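Long-range contacts in ATP-dependent 6-phosphofructokinase subunit beta (PDB 3O8O), which catalyses the magnesium- and ATP-dependent phosphorylation of fructose 6-phosphate to fructose 1,6-bisphosphate, the first committing step of glycolysis: residues V38-G42 against I73-R77; N200-L206 against R364-F368; Q306-A310 against L325-N329; S572-Y578 against W749-R753. All blocks are in the same frame, centred on the assembly; numbering follows the deposited sequence.

From the N terminus, interaction 1 closes a loop of 30 residues and joins the end of strand 35-39 to a loop of the N-terminal catalytic domain that carries predicted ATP contacts. Interaction 2 spans 157 residues, tying the start of helix 203-212 to the turn before helix 368-380. Interaction 3 is nested inside that loop and seats helix 297-316 on strand 324-328, which belongs to the same sheet as strand 35-39; interactions 1 and 3 lie about 20 Å apart between centres. Interaction 4 follows in the C-terminal regulatory domain, where a span of 170 residues brings helix 750-760 against helix 574-583. No two of the loops cross.

Interaction 1 (V38-G42 against I73-R77); sequences VVMEG and IGTAR
I73 packs over the end of strand 35-39, where the chain leaves the seven-stranded sheet of the catalytic phosphofructokinase domain; the loop behind I73 leads to R77, predicted to bind ATP. The apolar part centres on I73. Its CB sits 3.9 Å from M40 SD, and its side chain crosses that of V38, at a spacing that is doubtful in the model. CG1 is placed between backbone N and carbonyl carbon (chi1 71°), which divides the two branches between V38 and V39. V22 and V26 of helix 18-32 extend this packing. With a serine here, V38 and M40 would probably lose the part of their packing that I73 supplies, and a gap would open between the strand end and helix 18-32.

Backbone carbonyls add to this. I73 CD1 lies 3.9 Å from V39 O. I73 O accepts from E41 N at 2.9 Å, nearly along the C=O axis, and M40 CA adds a CA-H...O contact at 3.3 Å. E41 OE2 forms a salt bridge with a basic side chain of a neighbouring subunit, while T75 OG1 bonds to G12 O. The other carboxylate oxygen, E41 OE1, lies 3.8 Å from A76 CB.

Interaction 2 (N200-L206 against R364-F368); sequences NCGWLAL and RDTEF
F368 and L206 form the close-packed side of this contact. L206 CD2 stands over one face of the F368 ring, 3.8 Å from its centroid and 19° off the normal, a CH-pi contact. R364 CG covers the opposite face, so the phenyl group is sandwiched between aliphatic carbons. W203 N approaches the rim of the ring, 3.9 Å from F368 CE1, and the indole CD1 meets F368 CD1 edge-on. D365 turns its carboxylate almost perpendicular to the indole (83° between planes), with D365 OD2 nearest to W203 CD1. CG of F368 lies anti to its backbone N (chi1 -174°), which swings the ring out of the D365-F368 type I turn toward helix 203-212.

The looser side lies around R364 and exposed N200. C201 SG rests over one face of the guanidinium, 3.6 Å from R364 CZ, and also accepts from W203 N at 3.4 Å. N200 O comes to the guanidinium edge at 3.8 Å without a bond; the charge is met by E221 in a salt bridge. With an alanine in place of R364, E221 would probably lose its salt-bridge partner, and F368 the aliphatic packing of the arginine on one face.

No hydrogen bond links the two segments. The joint lies at the start of helix 203-212, whose W203 also packs edge-to-face on Y168 of helix 167-187, and at the turn between helices 357-363 and 368-380, where E367 reaches S722 of the C-terminal domain.

Interaction 3 (Q306-A310 against L325-N329); sequences QGLEA and LIAVN
I326 projects from strand 324-328 into the flank of helix 297-316, wedged among Q306, E309 and A310. The helix and strand segments run roughly antiparallel (147°) with their axes 8.4 Å apart at closest approach, a helix-on-sheet layer near one edge of the catalytic domain's main sheet, on the strand next to the outermost one, 333-337.

Apolar packing carries the contact. Three parts of I326 meet three residues of the helix: CG2 lies against Q306 CG at 3.4 Å, CG1 against E309 CG at 3.6 Å, and CD1 against A310 CA at 3.5 Å. With CG1 of I326 beside the backbone N and CG2 anti to it (chi1 -74°), the two branches part to reach residues on successive turns of the helix. Q306 slides past I326 in the opposite direction, its chain extended, and carries OE1 on to V328 CG2 at 3.5 Å.

No hydrogen bond spans the segments. A bend at chi2 (62°) turns the E309 carboxylate away from the strand, to a salt bridge with R335 of strand 333-337. The strand is held by its sheet neighbours, with backbone bonds from I326 to G149 and from A327 to V334.

The chemistry implies attachment by shape: two polar residues lend their methylenes to an isoleucine, while the charge of E309 is probably balanced by R335 of the outermost strand.

Interaction 4 (S572-Y578 against W749-R753); sequences SGYLATY and WQATR
S572 touches the indole of W749, with OG 3.3 Å from W749 CH2. The same oxygen accepts from Y574 N at 3.2 Å in an ST turn and is hydrogen-bonded to S525 O, which ties it to the activator-binding loop. G573, the N-cap of helix 574-583, passes beside the indole while E592 binds its backbone N. Y574 carries most of the aromatic contact: its CB stands over the six-membered ring of W749, 3.8 Å from the centroid, and its ring turns an edge to that face in a T-shaped pair with planes at 64°. W749 presents this face because its CG lies between backbone N and carbonyl carbon (chi1 55°). One turn on, T577 CG2 faces T752 OG1 at 3.6 Å; the R753 side chain crosses that of T577 at about a right angle, and R753 NH2 forms a salt bridge with E593. Y578 finishes the contact with CE1 against W749 CB at 3.9 Å and its hydroxyl near the T752 methyl. The joint flanks the fructose 2,6-bisphosphate site of the regulatory phosphofructokinase domain: Q568, G569 and G570 precede the first segment, R742 precedes the second, and bound activator lies about 7 Å from the S572 side chain.

Interaction 1 (V38-G42 against I73-R77)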
loop_
_atom_site.group_PDB
_atom_site.type_symbol
_atom_site.label_atom_id
_atom_site.label_comp_id
_atom_site.label_asym_id
_atom_site.label_seq_id
_atom_site.Cartn_x
_atom_site.Cartn_y
_atom_site.Cartn_z
ATOM N N VAL B 38 -37.662 33.526 1.798
ATOM C CA VAL B 38 -37.698 33.131 3.186
ATOM C C VAL B 38 -38.488 34.211 3.935
ATOM O O VAL B 38 -38.355 35.400 3.642
ATOM C CB VAL B 38 -36.252 33.008 3.714
ATOM C CG1 VAL B 38 -36.206 33.220 5.199
ATOM C CG2 VAL B 38 -35.701 31.644 3.365
ATOM N N VAL B 39 -39.330 33.803 4.875
ATOM C CA VAL B 39 -40.115 34.763 5.640
ATOM C C VAL B 39 -39.590 34.761 7.048
ATOM O O VAL B 39 -39.683 33.751 7.748
ATOM C CB VAL B 39 -41.615 34.388 5.683
ATOM C CG1 VAL B 39 -42.346 35.288 6.646
ATOM C CG2 VAL B 39 -42.228 34.532 4.315
ATOM N N MET B 40 -39.043 35.891 7.470
ATOM C CA MET B 40 -38.490 36.011 8.809
ATOM C C MET B 40 -39.565 36.110 9.898
ATOM O O MET B 40 -40.684 36.545 9.643
ATOM C CB MET B 40 -37.568 37.229 8.870
ATOM C CG MET B 40 -36.438 37.180 7.850
ATOM S SD MET B 40 -35.314 35.784 8.051
ATOM C CE MET B 40 -33.749 36.616 7.892
ATOM N N GLU B 41 -39.211 35.678 11.106
ATOM C CA GLU B 41 -40.088 35.716 12.269
ATOM C C GLU B 41 -41.526 35.236 12.103
ATOM O O GLU B 41 -42.445 35.866 12.629
ATOM C CB GLU B 41 -40.109 37.125 12.849
ATOM C CG GLU B 41 -38.752 37.625 13.299
ATOM C CD GLU B 41 -38.073 36.700 14.284
ATOM O OE1 GLU B 41 -38.619 36.484 15.390
ATOM O OE2 GLU B 41 -36.986 36.192 13.939
ATOM N N GLY B 42 -41.727 34.129 11.387
ATOM C CA GLY B 42 -43.069 33.586 11.209
ATOM C C GLY B 42 -44.099 34.491 10.552
ATOM O O GLY B 42 -43.760 35.300 9.692
ATOM N N ILE B 73 -34.411 31.281 10.163
ATOM C CA ILE B 73 -35.297 32.360 9.732
ATOM C C ILE B 73 -36.243 32.793 10.873
ATOM O O ILE B 73 -37.081 33.685 10.706
ATOM C CB ILE B 73 -36.094 31.960 8.454
ATOM C CG1 ILE B 73 -37.166 30.884 8.775
ATOM C CG2 ILE B 73 -35.104 31.478 7.412
ATOM C CD1 ILE B 73 -37.861 30.292 7.557
ATOM N N GLY B 74 -36.084 32.159 12.035
ATOM C CA GLY B 74 -36.892 32.494 13.202
ATOM C C GLY B 74 -38.371 32.122 13.201
ATOM O O GLY B 74 -38.916 31.603 12.214
ATOM N N THR B 75 -39.022 32.389 14.333
ATOM C CA THR B 75 -40.450 32.116 14.500
ATOM C C THR B 75 -40.914 32.970 15.660
ATOM O O THR B 75 -40.277 32.992 16.716
ATOM C CB THR B 75 -40.711 30.632 14.818
ATOM O OG1 THR B 75 -42.089 30.433 15.163
ATOM C CG2 THR B 75 -39.818 30.187 15.964
ATOM N N ALA B 76 -42.005 33.703 15.451
ATOM C CA ALA B 76 -42.551 34.579 16.488
ATOM C C ALA B 76 -44.028 34.306 16.744
ATOM O O ALA B 76 -44.700 33.639 15.952
ATOM C CB ALA B 76 -42.348 36.038 16.105
ATOM N N ARG B 77 -44.516 34.810 17.875
ATOM C CA ARG B 77 -45.907 34.633 18.260
ATOM C C ARG B 77 -46.664 35.614 17.383
ATOM O O ARG B 77 -46.310 36.799 17.313
#

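Interaction 2 (N200-L206 against R364-F368)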
loop_
_atom_site.group_PDB
_atom_site.type_symbol
_atom_site.label_atom_id
_atom_site.label_comp_id
_atom_site.label_asym_id
_atom_site.label_seq_id
_atom_site.Cartn_x
_atom_site.Cartn_y
_atom_site.Cartn_z
ATOM N N ASN B 200 -49.279 17.156 25.188
ATOM C CA ASN B 200 -50.302 16.181 25.560
ATOM C C ASN B 200 -50.051 14.806 24.991
ATOM O O ASN B 200 -50.892 13.916 25.112
ATOM C CB ASN B 200 -51.690 16.666 25.122
ATOM C CG ASN B 200 -52.103 17.979 25.804
ATOM O OD1 ASN B 200 -52.115 18.079 27.038
ATOM N ND2 ASN B 200 -52.445 18.986 25.001
ATOM N N CYS B 201 -48.896 14.638 24.359
ATOM C CA CYS B 201 -48.529 13.357 23.777
ATOM C C CYS B 201 -47.527 12.688 24.680
ATOM O O CYS B 201 -46.813 13.351 25.420
ATOM C CB CYS B 201 -47.923 13.551 22.405
ATOM S SG CYS B 201 -47.681 11.991 21.569
ATOM N N GLY B 202 -47.478 11.371 24.633
ATOM C CA GLY B 202 -46.551 10.663 25.493
ATOM C C GLY B 202 -45.534 9.863 24.707
ATOM O O GLY B 202 -44.836 9.003 25.258
ATOM N N TRP B 203 -45.447 10.153 23.411
ATOM C CA TRP B 203 -44.510 9.467 22.525
ATOM C C TRP B 203 -43.067 9.560 23.028
ATOM O O TRP B 203 -42.336 8.568 23.010
ATOM C CB TRP B 203 -44.586 10.050 21.114
ATOM C CG TRP B 203 -43.739 9.288 20.168
ATOM C CD1 TRP B 203 -44.046 8.103 19.554
ATOM C CD2 TRP B 203 -42.411 9.613 19.776
ATOM N NE1 TRP B 203 -42.983 7.671 18.802
ATOM C CE2 TRP B 203 -41.965 8.583 18.919
ATOM C CE3 TRP B 203 -41.550 10.673 20.067
ATOM C CZ2 TRP B 203 -40.694 8.588 18.346
ATOM C CZ3 TRP B 203 -40.290 10.675 19.502
ATOM C CH2 TRP B 203 -39.873 9.637 18.646
ATOM N N LEU B 204 -42.665 10.757 23.456
ATOM C CA LEU B 204 -41.331 10.989 23.987
ATOM C C LEU B 204 -41.066 10.243 25.290
ATOM O O LEU B 204 -40.007 9.617 25.444
ATOM C CB LEU B 204 -41.093 12.474 24.216
ATOM C CG LEU B 204 -40.814 13.305 22.963
ATOM C CD1 LEU B 204 -40.779 14.784 23.335
ATOM C CD2 LEU B 204 -39.496 12.886 22.328
ATOM N N ALA B 205 -42.008 10.303 26.229
ATOM C CA ALA B 205 -41.839 9.610 27.509
ATOM C C ALA B 205 -41.767 8.087 27.316
ATOM O O ALA B 205 -40.933 7.416 27.912
ATOM C CB ALA B 205 -42.982 9.969 28.453
ATOM N N LEU B 206 -42.641 7.547 26.478
ATOM C CA LEU B 206 -42.656 6.113 26.220
ATOM C C LEU B 206 -41.324 5.621 25.619
ATOM O O LEU B 206 -40.619 4.807 26.249
ATOM C CB LEU B 206 -43.825 5.782 25.289
ATOM C CG LEU B 206 -43.945 4.412 24.609
ATOM C CD1 LEU B 206 -43.982 3.260 25.624
ATOM C CD2 LEU B 206 -45.215 4.431 23.771
ATOM N N ARG B 364 -52.410 7.744 17.266
ATOM C CA ARG B 364 -50.981 8.052 17.307
ATOM C C ARG B 364 -50.266 7.401 16.103
ATOM O O ARG B 364 -50.908 7.017 15.115
ATOM C CB ARG B 364 -50.370 7.553 18.615
ATOM C CG ARG B 364 -51.112 8.016 19.835
ATOM C CD ARG B 364 -50.430 9.146 20.601
ATOM N NE ARG B 364 -50.968 10.470 20.271
ATOM C CZ ARG B 364 -51.236 11.427 21.176
ATOM N NH1 ARG B 364 -51.030 11.209 22.475
ATOM N NH2 ARG B 364 -51.687 12.623 20.789
ATOM N N ASP B 365 -48.943 7.277 16.185
ATOM C CA ASP B 365 -48.165 6.704 15.089
ATOM C C ASP B 365 -48.294 5.192 14.932
ATOM O O ASP B 365 -48.479 4.455 15.903
ATOM C CB ASP B 365 -46.696 7.084 15.249
ATOM C CG ASP B 365 -46.138 6.658 16.585
ATOM O OD1 ASP B 365 -45.372 5.658 16.626
ATOM O OD2 ASP B 365 -46.482 7.327 17.590
ATOM N N THR B 366 -48.165 4.760 13.680
ATOM C CA THR B 366 -48.268 3.364 13.266
ATOM C C THR B 366 -47.720 2.320 14.237
ATOM O O THR B 366 -48.102 1.156 14.159
ATOM C CB THR B 366 -47.602 3.169 11.864
ATOM O OG1 THR B 366 -47.820 1.829 11.392
ATOM C CG2 THR B 366 -46.089 3.457 11.946
ATOM N N GLU B 367 -46.835 2.707 15.151
ATOM C CA GLU B 367 -46.310 1.715 16.089
ATOM C C GLU B 367 -46.298 2.129 17.558
ATOM O O GLU B 367 -45.585 1.548 18.372
ATOM C CB GLU B 367 -44.910 1.256 15.649
ATOM C CG GLU B 367 -43.901 2.349 15.324
ATOM C CD GLU B 367 -42.519 1.761 15.067
ATOM O OE1 GLU B 367 -42.383 0.958 14.111
ATOM O OE2 GLU B 367 -41.578 2.088 15.832
ATOM N N PHE B 368 -47.117 3.117 17.895
ATOM C CA PHE B 368 -47.193 3.606 19.268
ATOM C C PHE B 368 -47.563 2.519 20.274
ATOM O O PHE B 368 -46.906 2.355 21.313
ATOM C CB PHE B 368 -48.222 4.736 19.375
ATOM C CG PHE B 368 -48.258 5.381 20.725
ATOM C CD1 PHE B 368 -47.782 6.679 20.896
ATOM C CD2 PHE B 368 -48.731 4.682 21.834
ATOM C CE1 PHE B 368 -47.776 7.277 22.167
ATOM C CE2 PHE B 368 -48.731 5.256 23.093
ATOM C CZ PHE B 368 -48.252 6.560 23.268
#

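Interaction 3 (Q306-A310 against L325-N329)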
loop_
_atom_site.group_PDB
_atom_site.type_symbol
_atom_site.label_atom_id
_atom_site.label_comp_id
_atom_site.label_asym_id
_atom_site.label_seq_id
_atom_site.Cartn_x
_atom_site.Cartn_y
_atom_site.Cartn_z
ATOM N N GLN B 306 -38.850 15.732 2.942
ATOM C CA GLN B 306 -40.159 16.333 3.009
ATOM C C GLN B 306 -40.141 17.704 2.367
ATOM O O GLN B 306 -41.022 18.043 1.576
ATOM C CB GLN B 306 -40.617 16.417 4.459
ATOM C CG GLN B 306 -41.013 15.055 4.995
ATOM C CD GLN B 306 -41.725 15.144 6.308
ATOM O OE1 GLN B 306 -42.276 14.164 6.789
ATOM N NE2 GLN B 306 -41.719 16.322 6.907
ATOM N N GLY B 307 -39.136 18.495 2.705
ATOM C CA GLY B 307 -39.026 19.807 2.106
ATOM C C GLY B 307 -39.059 19.683 0.591
ATOM O O GLY B 307 -39.793 20.403 -0.071
ATOM N N LEU B 308 -38.282 18.760 0.034
ATOM C CA LEU B 308 -38.262 18.599 -1.407
ATOM C C LEU B 308 -39.666 18.362 -1.902
ATOM O O LEU B 308 -40.118 19.024 -2.834
ATOM C CB LEU B 308 -37.369 17.426 -1.810
ATOM C CG LEU B 308 -37.528 16.938 -3.255
ATOM C CD1 LEU B 308 -37.513 18.138 -4.243
ATOM C CD2 LEU B 308 -36.417 15.925 -3.548
ATOM N N GLU B 309 -40.351 17.413 -1.269
ATOM C CA GLU B 309 -41.712 17.068 -1.646
ATOM C C GLU B 309 -42.645 18.261 -1.455
ATOM O O GLU B 309 -43.503 18.525 -2.298
ATOM C CB GLU B 309 -42.211 15.879 -0.825
ATOM C CG GLU B 309 -43.582 15.375 -1.250
ATOM C CD GLU B 309 -43.594 14.868 -2.682
ATOM O OE1 GLU B 309 -44.691 14.591 -3.219
ATOM O OE2 GLU B 309 -42.504 14.742 -3.272
ATOM N N ALA B 310 -42.477 18.989 -0.355
ATOM C CA ALA B 310 -43.326 20.148 -0.101
ATOM C C ALA B 310 -43.290 21.139 -1.267
ATOM O O ALA B 310 -44.287 21.784 -1.564
ATOM C CB ALA B 310 -42.909 20.835 1.182
ATOM N N LEU B 325 -50.058 18.565 2.873
ATOM C CA LEU B 325 -49.170 18.545 4.021
ATOM C C LEU B 325 -48.318 17.290 3.851
ATOM O O LEU B 325 -48.847 16.216 3.539
ATOM C CB LEU B 325 -50.026 18.499 5.287
ATOM C CG LEU B 325 -49.546 17.846 6.572
ATOM C CD1 LEU B 325 -50.425 18.336 7.743
ATOM C CD2 LEU B 325 -49.601 16.320 6.417
ATOM N N ILE B 326 -47.004 17.409 4.015
ATOM C CA ILE B 326 -46.162 16.225 3.848
ATOM C C ILE B 326 -45.903 15.459 5.133
ATOM O O ILE B 326 -45.584 16.046 6.172
ATOM C CB ILE B 326 -44.805 16.548 3.218
ATOM C CG1 ILE B 326 -44.955 16.849 1.725
ATOM C CG2 ILE B 326 -43.912 15.341 3.331
ATOM C CD1 ILE B 326 -45.682 18.128 1.417
ATOM N N ALA B 327 -46.032 14.136 5.050
ATOM C CA ALA B 327 -45.817 13.280 6.212
ATOM C C ALA B 327 -45.092 11.980 5.866
ATOM O O ALA B 327 -44.632 11.777 4.743
ATOM C CB ALA B 327 -47.154 12.965 6.867
ATOM N N VAL B 328 -44.984 11.105 6.855
ATOM C CA VAL B 328 -44.346 9.816 6.649
ATOM C C VAL B 328 -45.226 8.698 7.189
ATOM O O VAL B 328 -45.755 8.784 8.315
ATOM C CB VAL B 328 -42.999 9.696 7.382
ATOM C CG1 VAL B 328 -41.909 9.321 6.379
ATOM C CG2 VAL B 328 -42.686 10.981 8.150
ATOM N N ASN B 329 -45.384 7.659 6.375
ATOM C CA ASN B 329 -46.154 6.488 6.757
ATOM C C ASN B 329 -45.300 5.312 6.334
ATOM O O ASN B 329 -44.918 5.216 5.164
#

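Interaction 4 (S572-Y578 against W749-R753)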
loop_
_atom_site.group_PDB
_atom_site.type_symbol
_atom_site.label_atom_id
_atom_site.label_comp_id
_atom_site.label_asym_id
_atom_site.label_seq_id
_atom_site.Cartn_x
_atom_site.Cartn_y
_atom_site.Cartn_z
ATOM N N SER B 572 -21.734 -1.930 0.503
ATOM C CA SER B 572 -22.990 -1.199 0.566
ATOM C C SER B 572 -22.795 0.302 0.728
ATOM O O SER B 572 -22.197 0.759 1.708
ATOM C CB SER B 572 -23.844 -1.704 1.715
ATOM O OG SER B 572 -24.944 -0.830 1.898
ATOM N N GLY B 573 -23.326 1.059 -0.230
ATOM C CA GLY B 573 -23.220 2.507 -0.195
ATOM C C GLY B 573 -24.275 3.173 0.678
ATOM O O GLY B 573 -24.418 4.397 0.709
ATOM N N TYR B 574 -25.013 2.361 1.413
ATOM C CA TYR B 574 -26.044 2.895 2.266
ATOM C C TYR B 574 -25.540 4.009 3.201
ATOM O O TYR B 574 -26.058 5.131 3.184
ATOM C CB TYR B 574 -26.665 1.774 3.089
ATOM C CG TYR B 574 -27.700 2.287 4.048
ATOM C CD1 TYR B 574 -28.984 2.627 3.615
ATOM C CD2 TYR B 574 -27.395 2.436 5.390
ATOM C CE1 TYR B 574 -29.934 3.093 4.507
ATOM C CE2 TYR B 574 -28.320 2.893 6.276
ATOM C CZ TYR B 574 -29.592 3.217 5.844
ATOM O OH TYR B 574 -30.516 3.608 6.787
ATOM N N LEU B 575 -24.532 3.698 4.014
ATOM C CA LEU B 575 -23.996 4.669 4.963
ATOM C C LEU B 575 -23.443 5.936 4.319
ATOM O O LEU B 575 -23.746 7.050 4.752
ATOM C CB LEU B 575 -22.930 4.012 5.823
ATOM C CG LEU B 575 -22.220 4.892 6.874
ATOM C CD1 LEU B 575 -23.168 5.531 7.897
ATOM C CD2 LEU B 575 -21.214 4.017 7.579
ATOM N N ALA B 576 -22.629 5.780 3.287
ATOM C CA ALA B 576 -22.072 6.947 2.619
ATOM C C ALA B 576 -23.193 7.827 2.044
ATOM O O ALA B 576 -23.151 9.055 2.150
ATOM C CB ALA B 576 -21.138 6.499 1.515
ATOM N N THR B 577 -24.199 7.187 1.450
ATOM C CA THR B 577 -25.310 7.908 0.850
ATOM C C THR B 577 -26.086 8.749 1.827
ATOM O O THR B 577 -26.196 9.963 1.645
ATOM C CB THR B 577 -26.302 6.978 0.158
ATOM O OG1 THR B 577 -25.652 6.320 -0.940
ATOM C CG2 THR B 577 -27.494 7.777 -0.352
ATOM N N TYR B 578 -26.623 8.121 2.863
ATOM C CA TYR B 578 -27.384 8.895 3.830
ATOM C C TYR B 578 -26.534 9.896 4.593
ATOM O O TYR B 578 -26.991 11.007 4.884
ATOM C CB TYR B 578 -28.188 7.975 4.768
ATOM C CG TYR B 578 -29.388 7.420 4.032
ATOM C CD1 TYR B 578 -29.256 6.338 3.160
ATOM C CD2 TYR B 578 -30.606 8.102 4.043
ATOM C CE1 TYR B 578 -30.295 5.970 2.311
ATOM C CE2 TYR B 578 -31.650 7.735 3.191
ATOM C CZ TYR B 578 -31.483 6.679 2.334
ATOM O OH TYR B 578 -32.495 6.345 1.482
ATOM N N TRP B 749 -31.646 2.060 -2.441
ATOM C CA TRP B 749 -31.546 3.509 -2.181
ATOM C C TRP B 749 -30.914 4.349 -3.271
ATOM O O TRP B 749 -30.514 5.497 -3.029
ATOM C CB TRP B 749 -30.782 3.744 -0.892
ATOM C CG TRP B 749 -29.495 3.071 -0.976
ATOM C CD1 TRP B 749 -28.426 3.426 -1.756
ATOM C CD2 TRP B 749 -29.156 1.827 -0.370
ATOM N NE1 TRP B 749 -27.439 2.467 -1.678
ATOM C CE2 TRP B 749 -27.861 1.473 -0.834
ATOM C CE3 TRP B 749 -29.819 0.970 0.517
ATOM C CZ2 TRP B 749 -27.219 0.297 -0.444
ATOM C CZ3 TRP B 749 -29.181 -0.205 0.908
ATOM C CH2 TRP B 749 -27.892 -0.530 0.424
ATOM N N GLN B 750 -30.858 3.789 -4.474
ATOM C CA GLN B 750 -30.251 4.466 -5.608
ATOM C C GLN B 750 -30.958 5.777 -5.944
ATOM O O GLN B 750 -30.342 6.697 -6.486
ATOM C CB GLN B 750 -30.252 3.526 -6.821
ATOM C CG GLN B 750 -29.175 3.847 -7.856
ATOM C CD GLN B 750 -27.744 3.650 -7.326
ATOM O OE1 GLN B 750 -26.771 4.077 -7.963
ATOM N NE2 GLN B 750 -27.614 2.997 -6.171
ATOM N N ALA B 751 -32.242 5.871 -5.601
ATOM C CA ALA B 751 -33.032 7.061 -5.900
ATOM C C ALA B 751 -32.651 8.285 -5.077
ATOM O O ALA B 751 -32.598 9.417 -5.585
ATOM C CB ALA B 751 -34.496 6.755 -5.710
ATOM N N THR B 752 -32.383 8.063 -3.801
ATOM C CA THR B 752 -32.035 9.186 -2.950
ATOM C C THR B 752 -30.648 9.708 -3.284
ATOM O O THR B 752 -30.307 10.843 -2.962
ATOM C CB THR B 752 -32.162 8.789 -1.463
ATOM O OG1 THR B 752 -30.880 8.830 -0.826
ATOM C CG2 THR B 752 -32.768 7.395 -1.356
ATOM N N ARG B 753 -29.857 8.869 -3.949
ATOM C CA ARG B 753 -28.522 9.262 -4.371
ATOM C C ARG B 753 -28.687 10.502 -5.250
ATOM O O ARG B 753 -27.949 11.494 -5.128
ATOM C CB ARG B 753 -27.874 8.161 -5.219
ATOM C CG ARG B 753 -27.571 6.857 -4.521
ATOM C CD ARG B 753 -26.517 7.000 -3.428
ATOM N NE ARG B 753 -25.298 7.680 -3.864
ATOM C CZ ARG B 753 -24.645 7.394 -4.982
ATOM N NH1 ARG B 753 -23.546 8.063 -5.301
ATOM N NH2 ARG B 753 -25.101 6.449 -5.780
#